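Local structure of conserved hypothetical protein (Methanosarcina mazei, 2NR4) at residues V81-L86 and G197-K202; F87-F92 and M204-E209. The protein is of unknown function but binds flavin mononucleotide, as a flavoprotein of the DUF447 family. One frame throughout, in Å; residues are numbered along the deposited sequence.

Interaction 1: V81-L86 and G197-K202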
loop_
_atom_site.group_PDB
_atom_site.type_symbol
_atom_site.label_atom_id
_atom_site.label_comp_id
_atom_site.label_asym_id
_atom_site.label_seq_id
_atom_site.Cartn_x
_atom_site.Cartn_y
_atom_site.Cartn_z
ATOM N N VAL A 81 5.752 -7.003 -5.117
ATOM C CA VAL A 81 6.853 -6.050 -5.139
ATOM C C VAL A 81 6.405 -4.794 -4.359
ATOM O O VAL A 81 5.332 -4.241 -4.632
ATOM C CB VAL A 81 7.187 -5.750 -6.629
ATOM C CG1 VAL A 81 7.931 -4.396 -6.808
ATOM C CG2 VAL A 81 7.889 -6.985 -7.311
ATOM N N TYR A 82 7.228 -4.351 -3.405
ATOM C CA TYR A 82 6.964 -3.102 -2.656
ATOM C C TYR A 82 7.859 -1.962 -3.152
ATOM O O TYR A 82 7.716 -0.839 -2.716
ATOM C CB TYR A 82 7.231 -3.284 -1.149
ATOM C CG TYR A 82 6.405 -4.362 -0.486
ATOM C CD1 TYR A 82 5.094 -4.582 -0.848
ATOM C CD2 TYR A 82 6.939 -5.122 0.544
ATOM C CE1 TYR A 82 4.324 -5.565 -0.214
ATOM C CE2 TYR A 82 6.189 -6.105 1.167
ATOM C CZ TYR A 82 4.888 -6.323 0.780
ATOM O OH TYR A 82 4.150 -7.312 1.389
ATOM N N ASP A 83 8.738 -2.260 -4.106
ATOM C CA ASP A 83 9.664 -1.286 -4.652
ATOM C C ASP A 83 9.054 -0.507 -5.829
ATOM O O ASP A 83 8.755 -1.096 -6.867
ATOM C CB ASP A 83 10.920 -2.039 -5.089
ATOM C CG ASP A 83 11.969 -1.138 -5.681
ATOM O OD1 ASP A 83 11.943 0.131 -5.486
ATOM O OD2 ASP A 83 12.845 -1.741 -6.342
ATOM N N PRO A 84 8.863 0.820 -5.677
ATOM C CA PRO A 84 8.175 1.555 -6.738
ATOM C C PRO A 84 9.054 1.654 -7.999
ATOM O O PRO A 84 8.529 1.787 -9.088
ATOM C CB PRO A 84 7.958 2.934 -6.104
ATOM C CG PRO A 84 9.137 3.051 -5.149
ATOM C CD PRO A 84 9.234 1.700 -4.554
ATOM N N ILE A 85 10.375 1.623 -7.823
ATOM C CA ILE A 85 11.315 1.593 -8.975
ATOM C C ILE A 85 11.052 0.408 -9.913
ATOM O O ILE A 85 10.917 0.567 -11.124
ATOM C CB ILE A 85 12.797 1.673 -8.537
ATOM C CG1 ILE A 85 13.096 3.061 -7.919
ATOM C CG2 ILE A 85 13.708 1.454 -9.783
ATOM C CD1 ILE A 85 14.453 3.145 -7.185
ATOM N N LEU A 86 10.942 -0.789 -9.342
ATOM C CA LEU A 86 10.636 -1.994 -10.142
ATOM C C LEU A 86 9.276 -1.933 -10.823
ATOM O O LEU A 86 9.121 -2.318 -12.002
ATOM C CB LEU A 86 10.810 -3.234 -9.273
ATOM C CG LEU A 86 11.205 -4.612 -9.791
ATOM C CD1 LEU A 86 12.346 -4.547 -10.857
ATOM C CD2 LEU A 86 11.635 -5.414 -8.589
ATOM N N GLY A 197 9.797 8.330 0.028
ATOM C CA GLY A 197 11.238 8.348 0.238
ATOM C C GLY A 197 11.988 8.510 -1.057
ATOM O O GLY A 197 11.385 8.833 -2.111
ATOM N N ASP A 198 13.305 8.282 -0.982
ATOM C CA ASP A 198 14.181 8.292 -2.168
ATOM C C ASP A 198 13.702 7.390 -3.312
ATOM O O ASP A 198 13.778 7.787 -4.477
ATOM C CB ASP A 198 15.622 7.904 -1.803
ATOM C CG ASP A 198 16.343 8.994 -1.038
ATOM O OD1 ASP A 198 15.827 10.127 -1.029
ATOM O OD2 ASP A 198 17.417 8.725 -0.441
ATOM N N ALA A 199 13.240 6.176 -2.999
ATOM C CA ALA A 199 12.809 5.246 -4.047
ATOM C C ALA A 199 11.623 5.789 -4.850
ATOM O O ALA A 199 11.622 5.723 -6.090
ATOM C CB ALA A 199 12.473 3.877 -3.462
ATOM N N GLU A 200 10.620 6.340 -4.153
ATOM C CA GLU A 200 9.505 6.989 -4.846
ATOM C C GLU A 200 9.910 8.170 -5.710
ATOM O O GLU A 200 9.396 8.368 -6.825
ATOM C CB GLU A 200 8.415 7.429 -3.865
ATOM C CG GLU A 200 7.617 6.273 -3.296
ATOM C CD GLU A 200 8.328 5.507 -2.216
ATOM O OE1 GLU A 200 9.223 6.091 -1.554
ATOM O OE2 GLU A 200 7.990 4.304 -2.027
ATOM N N LYS A 201 10.827 8.979 -5.189
ATOM C CA LYS A 201 11.244 10.154 -5.932
ATOM C C LYS A 201 12.009 9.741 -7.193
ATOM O O LYS A 201 11.788 10.333 -8.246
ATOM C CB LYS A 201 11.989 11.149 -5.034
ATOM C CG LYS A 201 11.090 11.754 -3.919
ATOM C CD LYS A 201 11.954 12.608 -2.945
ATOM C CE LYS A 201 11.202 12.978 -1.667
ATOM N NZ LYS A 201 12.124 13.608 -0.657
ATOM N N LYS A 202 12.822 8.693 -7.094
ATOM C CA LYS A 202 13.491 8.075 -8.256
ATOM C C LYS A 202 12.492 7.473 -9.257
ATOM O O LYS A 202 12.650 7.622 -10.476
ATOM C CB LYS A 202 14.485 6.981 -7.820
ATOM C CG LYS A 202 15.800 7.464 -7.222
ATOM C CD LYS A 202 16.885 6.352 -7.278
ATOM C CE LYS A 202 17.655 6.262 -5.935
ATOM N NZ LYS A 202 17.996 7.634 -5.428
#
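Asp-83 OD1 comes within 4.3 Å of Ala-199 CB at the edge of a helix-helix packing, in which the start of helix 84-92 lies beside the first turn of helix 198-210, Pro-84 level with Glu-200. Just before this point the chain touches the second subunit, Tyr-82 OH being hydrogen-bonded to Pro-154 O of that other chain. Asp-83 caps helix 84-92: as N-cap, its OD1 accepts from Ile-85 N at 3.2 Å, the amide approaching from above the carboxylate plane. This capping bond helps to hold the first turn, from which the next two residues meet the second helix. Pro-84 directs its ring at that helix and crosses the Glu-200 side chain at about a right angle. Pro-84 CG lies 3.8 Å from Ala-199 CB and 3.6 Å from Glu-200 OE2, so one ring corner serves both neighbours, while Phe-160 and Val-163 of helix 158-176 pack against Pro-84 and Glu-200. Ile-85 follows with its longer branch: CG1, anti to the carbonyl carbon (chi1 -67°), reaches 3.6 Å from Ala-199 O, and Ile-85 CD1 sits 3.9 Å from Lys-202 CB, touching the base of the lysine rather than its ammonium end. On the second helix, Asp-198 N bonds Glu-28 OE2 of the other subunit. The helix start would probably favour the negative charge of the carboxylate beside Pro-84. Bent at chi2 (77°), Glu-200 folds back on the N-cap residue: Gly-197 N donates to Glu-200 OE1 at 2.8 Å, on the anti side and 28° out of the carboxylate plane.

Interaction 2: F87-F92 and M204-E209; sequences FVRSTF and MKLIYE. With FMN (flavin mononucleotide), chain C.
Val-88 sets both its methyl groups against Ile-207, Val-88 CG1 lying 3.7 Å from Ile-207 CG1 and CG2 packing on Ile-207 CD1, the two side chains crossing at about a right angle. With its CG1 anti to the backbone N (chi1 172°), Val-88 also places that methyl 3.7 Å from Leu-206 CB. One valine thus fits against two successive residues of the facing helix. The segments run nearly parallel, their axes 9.5 Å apart at closest approach and inclined by 17°, and the meeting surface is apolar throughout. On one flank the aliphatic part of Arg-89 lies alongside Leu-206 and points the same way, Arg-89 CG 3.7 Å from Leu-206 CD1; the arginine chain then bends at chi3, and the guanidinium group pairs in a salt bridge with Glu-99. One turn beyond Val-88, Phe-92 brings CE2 to 4.0 Å from Ile-207 CG1. Thr-91 CG2 rests 3.6 Å above the centre of one face of the Phe-92 ring, and Val-88 CG1 meets its edge, in plane, which probably limits the ring's movement. Val-163 and Thr-167 of helix 158-176 pack on Val-88, Thr-167 also on Ile-207, and Ala-170 on Phe-92. Thr-91, near the end of helix 84-92, reaches the flavin. Its OG1 donates to Phe-87 O at 2.7 Å, tying the threonine side chain to its own helix, while Thr-91 O accepts from FMN O4' of the ribityl chain at 2.9 Å. Pro-46, whose carbonyl oxygen also bonds the cofactor, packs on Thr-91. A helix with one side on a helical layer and its last turn at the ribityl chain thus forms part of an FMN site beside an antiparallel barrel, consistent with membership of the FMN-binding clan.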
loop_
_atom_site.group_PDB
_atom_site.type_symbol
_atom_site.label_atom_id
_atom_site.label_comp_id
_atom_site.label_asym_id
_atom_site.label_seq_id
_atom_site.Cartn_x
_atom_site.Cartn_y
_atom_site.Cartn_z
ATOM N N PHE A 87 8.261 -1.406 -10.136
ATOM C CA PHE A 87 7.011 -1.148 -10.815
ATOM C C PHE A 87 7.104 -0.296 -12.062
ATOM O O PHE A 87 6.467 -0.567 -13.080
ATOM C CB PHE A 87 5.985 -0.466 -9.863
ATOM C CG PHE A 87 4.954 -1.384 -9.353
ATOM C CD1 PHE A 87 3.805 -1.624 -10.090
ATOM C CD2 PHE A 87 5.125 -2.025 -8.137
ATOM C CE1 PHE A 87 2.853 -2.477 -9.621
ATOM C CE2 PHE A 87 4.169 -2.879 -7.679
ATOM C CZ PHE A 87 3.040 -3.106 -8.443
ATOM N N VAL A 88 7.836 0.809 -11.962
ATOM C CA VAL A 88 7.879 1.742 -13.053
ATOM C C VAL A 88 8.764 1.139 -14.142
ATOM O O VAL A 88 8.414 1.192 -15.297
ATOM C CB VAL A 88 8.389 3.122 -12.602
ATOM C CG1 VAL A 88 8.626 4.038 -13.792
ATOM C CG2 VAL A 88 7.363 3.791 -11.635
ATOM N N ARG A 89 9.879 0.545 -13.759
ATOM C CA ARG A 89 10.756 -0.099 -14.760
ATOM C C ARG A 89 10.027 -1.205 -15.510
ATOM O O ARG A 89 10.166 -1.320 -16.730
ATOM C CB ARG A 89 11.995 -0.671 -14.086
ATOM C CG ARG A 89 12.970 0.418 -13.595
ATOM C CD ARG A 89 14.299 -0.162 -13.166
ATOM N NE ARG A 89 14.841 -1.036 -14.211
ATOM C CZ ARG A 89 15.196 -2.307 -14.046
ATOM N NH1 ARG A 89 15.111 -2.912 -12.860
ATOM N NH2 ARG A 89 15.649 -2.987 -15.107
ATOM N N SER A 90 9.254 -2.031 -14.797
ATOM C CA SER A 90 8.536 -3.098 -15.509
ATOM C C SER A 90 7.409 -2.549 -16.387
ATOM O O SER A 90 6.945 -3.201 -17.319
ATOM C CB SER A 90 8.012 -4.150 -14.544
ATOM O OG SER A 90 7.000 -3.584 -13.753
ATOM N N THR A 91 6.927 -1.349 -16.087
ATOM C CA THR A 91 5.871 -0.769 -16.908
ATOM C C THR A 91 6.394 -0.207 -18.207
ATOM O O THR A 91 5.787 -0.405 -19.252
ATOM C CB THR A 91 5.136 0.394 -16.176
ATOM O OG1 THR A 91 4.560 -0.103 -14.984
ATOM C CG2 THR A 91 4.051 1.028 -17.075
ATOM N N PHE A 92 7.502 0.529 -18.138
ATOM C CA PHE A 92 7.970 1.325 -19.265
ATOM C C PHE A 92 9.219 0.789 -19.923
ATOM O O PHE A 92 9.697 1.376 -20.913
ATOM C CB PHE A 92 8.231 2.769 -18.829
ATOM C CG PHE A 92 6.988 3.484 -18.377
ATOM C CD1 PHE A 92 5.997 3.843 -19.296
ATOM C CD2 PHE A 92 6.792 3.772 -17.039
ATOM C CE1 PHE A 92 4.820 4.477 -18.864
ATOM C CE2 PHE A 92 5.632 4.395 -16.618
ATOM C CZ PHE A 92 4.663 4.753 -17.524
ATOM N N MET A 204 9.312 8.399 -9.788
ATOM C CA MET A 204 8.670 9.487 -10.510
ATOM C C MET A 204 9.556 10.018 -11.616
ATOM O O MET A 204 9.075 10.282 -12.712
ATOM C CB MET A 204 8.288 10.628 -9.564
ATOM C CG MET A 204 7.026 10.378 -8.764
ATOM S SD MET A 204 5.546 9.892 -9.709
ATOM C CE MET A 204 5.328 11.171 -10.809
ATOM N N LYS A 205 10.847 10.164 -11.348
ATOM C CA LYS A 205 11.797 10.612 -12.372
ATOM C C LYS A 205 11.787 9.660 -13.571
ATOM O O LYS A 205 11.817 10.096 -14.732
ATOM C CB LYS A 205 13.203 10.710 -11.782
ATOM C CG LYS A 205 13.964 12.025 -12.112
ATOM C CD LYS A 205 15.291 12.119 -11.326
ATOM C CE LYS A 205 15.570 13.546 -10.799
ATOM N NZ LYS A 205 16.622 14.353 -11.530
ATOM N N LEU A 206 11.707 8.355 -13.302
ATOM C CA LEU A 206 11.616 7.383 -14.381
ATOM C C LEU A 206 10.355 7.508 -15.222
ATOM O O LEU A 206 10.394 7.263 -16.447
ATOM C CB LEU A 206 11.804 5.951 -13.870
ATOM C CG LEU A 206 13.169 5.572 -13.273
ATOM C CD1 LEU A 206 13.119 4.094 -12.921
ATOM C CD2 LEU A 206 14.346 5.830 -14.243
ATOM N N ILE A 207 9.230 7.847 -14.589
ATOM C CA ILE A 207 7.972 8.083 -15.325
ATOM C C ILE A 207 8.105 9.254 -16.311
ATOM O O ILE A 207 7.674 9.149 -17.479
ATOM C CB ILE A 207 6.731 8.285 -14.381
ATOM C CG1 ILE A 207 6.377 6.958 -13.696
ATOM C CG2 ILE A 207 5.524 8.711 -15.181
ATOM C CD1 ILE A 207 5.454 7.045 -12.458
ATOM N N TYR A 208 8.690 10.345 -15.814
ATOM C CA TYR A 208 8.962 11.554 -16.593
ATOM C C TYR A 208 9.870 11.270 -17.794
ATOM O O TYR A 208 9.499 11.588 -18.937
ATOM C CB TYR A 208 9.540 12.633 -15.676
ATOM C CG TYR A 208 8.482 13.405 -14.937
ATOM C CD1 TYR A 208 7.615 12.782 -14.048
ATOM C CD2 TYR A 208 8.353 14.773 -15.114
ATOM C CE1 TYR A 208 6.648 13.493 -13.366
ATOM C CE2 TYR A 208 7.377 15.502 -14.426
ATOM C CZ TYR A 208 6.523 14.850 -13.560
ATOM O OH TYR A 208 5.544 15.568 -12.884
ATOM N N GLU A 209 11.034 10.656 -17.532
ATOM C CA GLU A 209 11.940 10.177 -18.589
ATOM C C GLU A 209 11.233 9.293 -19.624
ATOM O O GLU A 209 11.470 9.440 -20.820
ATOM C CB GLU A 209 13.135 9.423 -18.010
ATOM C CG GLU A 209 14.066 10.245 -17.146
ATOM C CD GLU A 209 15.128 9.394 -16.437
ATOM O OE1 GLU A 209 15.357 8.219 -16.829
ATOM O OE2 GLU A 209 15.731 9.908 -15.467
HETATM N N1 FMN C . -2.493 -4.304 -17.958
HETATM C C2 FMN C . -3.355 -5.367 -18.124
HETATM O O2 FMN C . -3.477 -5.853 -19.246
HETATM N N3 FMN C . -4.089 -5.846 -17.060
HETATM C C4 FMN C . -3.947 -5.278 -15.804
HETATM O O4 FMN C . -4.419 -5.821 -14.812
HETATM C C4A FMN C . -3.069 -4.211 -15.626
HETATM N N5 FMN C . -2.917 -3.620 -14.382
HETATM C C5A FMN C . -2.028 -2.570 -14.198
HETATM C C6 FMN C . -1.875 -1.997 -12.929
HETATM C C7 FMN C . -0.987 -0.949 -12.733
HETATM C C7M FMN C . -0.906 -0.318 -11.372
HETATM C C8 FMN C . -0.258 -0.454 -13.836
HETATM C C8M FMN C . 0.818 0.551 -13.662
HETATM C C9 FMN C . -0.409 -1.017 -15.111
HETATM C C9A FMN C . -1.297 -2.094 -15.287
HETATM N N10 FMN C . -1.464 -2.679 -16.543
HETATM C C10 FMN C . -2.344 -3.728 -16.714
HETATM C "C1'" FMN C . -0.809 -2.075 -17.748
HETATM C "C2'" FMN C . 0.456 -2.868 -18.056
HETATM O "O2'" FMN C . 1.242 -2.967 -16.899
HETATM C "C3'" FMN C . 1.250 -2.107 -19.092
HETATM O "O3'" FMN C . 0.474 -2.019 -20.274
HETATM C "C4'" FMN C . 2.607 -2.762 -19.343
HETATM O "O4'" FMN C . 3.339 -1.822 -20.088
HETATM C "C5'" FMN C . 2.482 -4.084 -20.113
HETATM O "O5'" FMN C . 3.738 -4.472 -20.632
HETATM P P FMN C . 4.039 -5.875 -21.390
HETATM O O1P FMN C . 3.848 -5.573 -22.887
HETATM O O2P FMN C . 2.978 -6.914 -20.959
HETATM O O3P FMN C . 5.501 -6.237 -21.117
#

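In the fold
From the N terminus the chain lays down the barrel strands 29-37, 43-51 and 57-61, then helix 65-73 and strand 75-79, before entering helix 84-92. The remaining barrel strands and helices 158-176 and 179-195 intervene before helix 198-210 returns to pack along it. Interaction 1 closes a loop of 110 intervening residues and interaction 2 one of 111; their segments alternate, so the loops cross, as the near-parallel course of the two helices requires. The contacts adjoin where Ile-85 CG2 meets Leu-206 CD1 at 4.1 Å. Together they tie helix 84-92, which reaches the flavin, to the C-terminal helices, interaction 1 near the second subunit, interaction 2 at the cofactor.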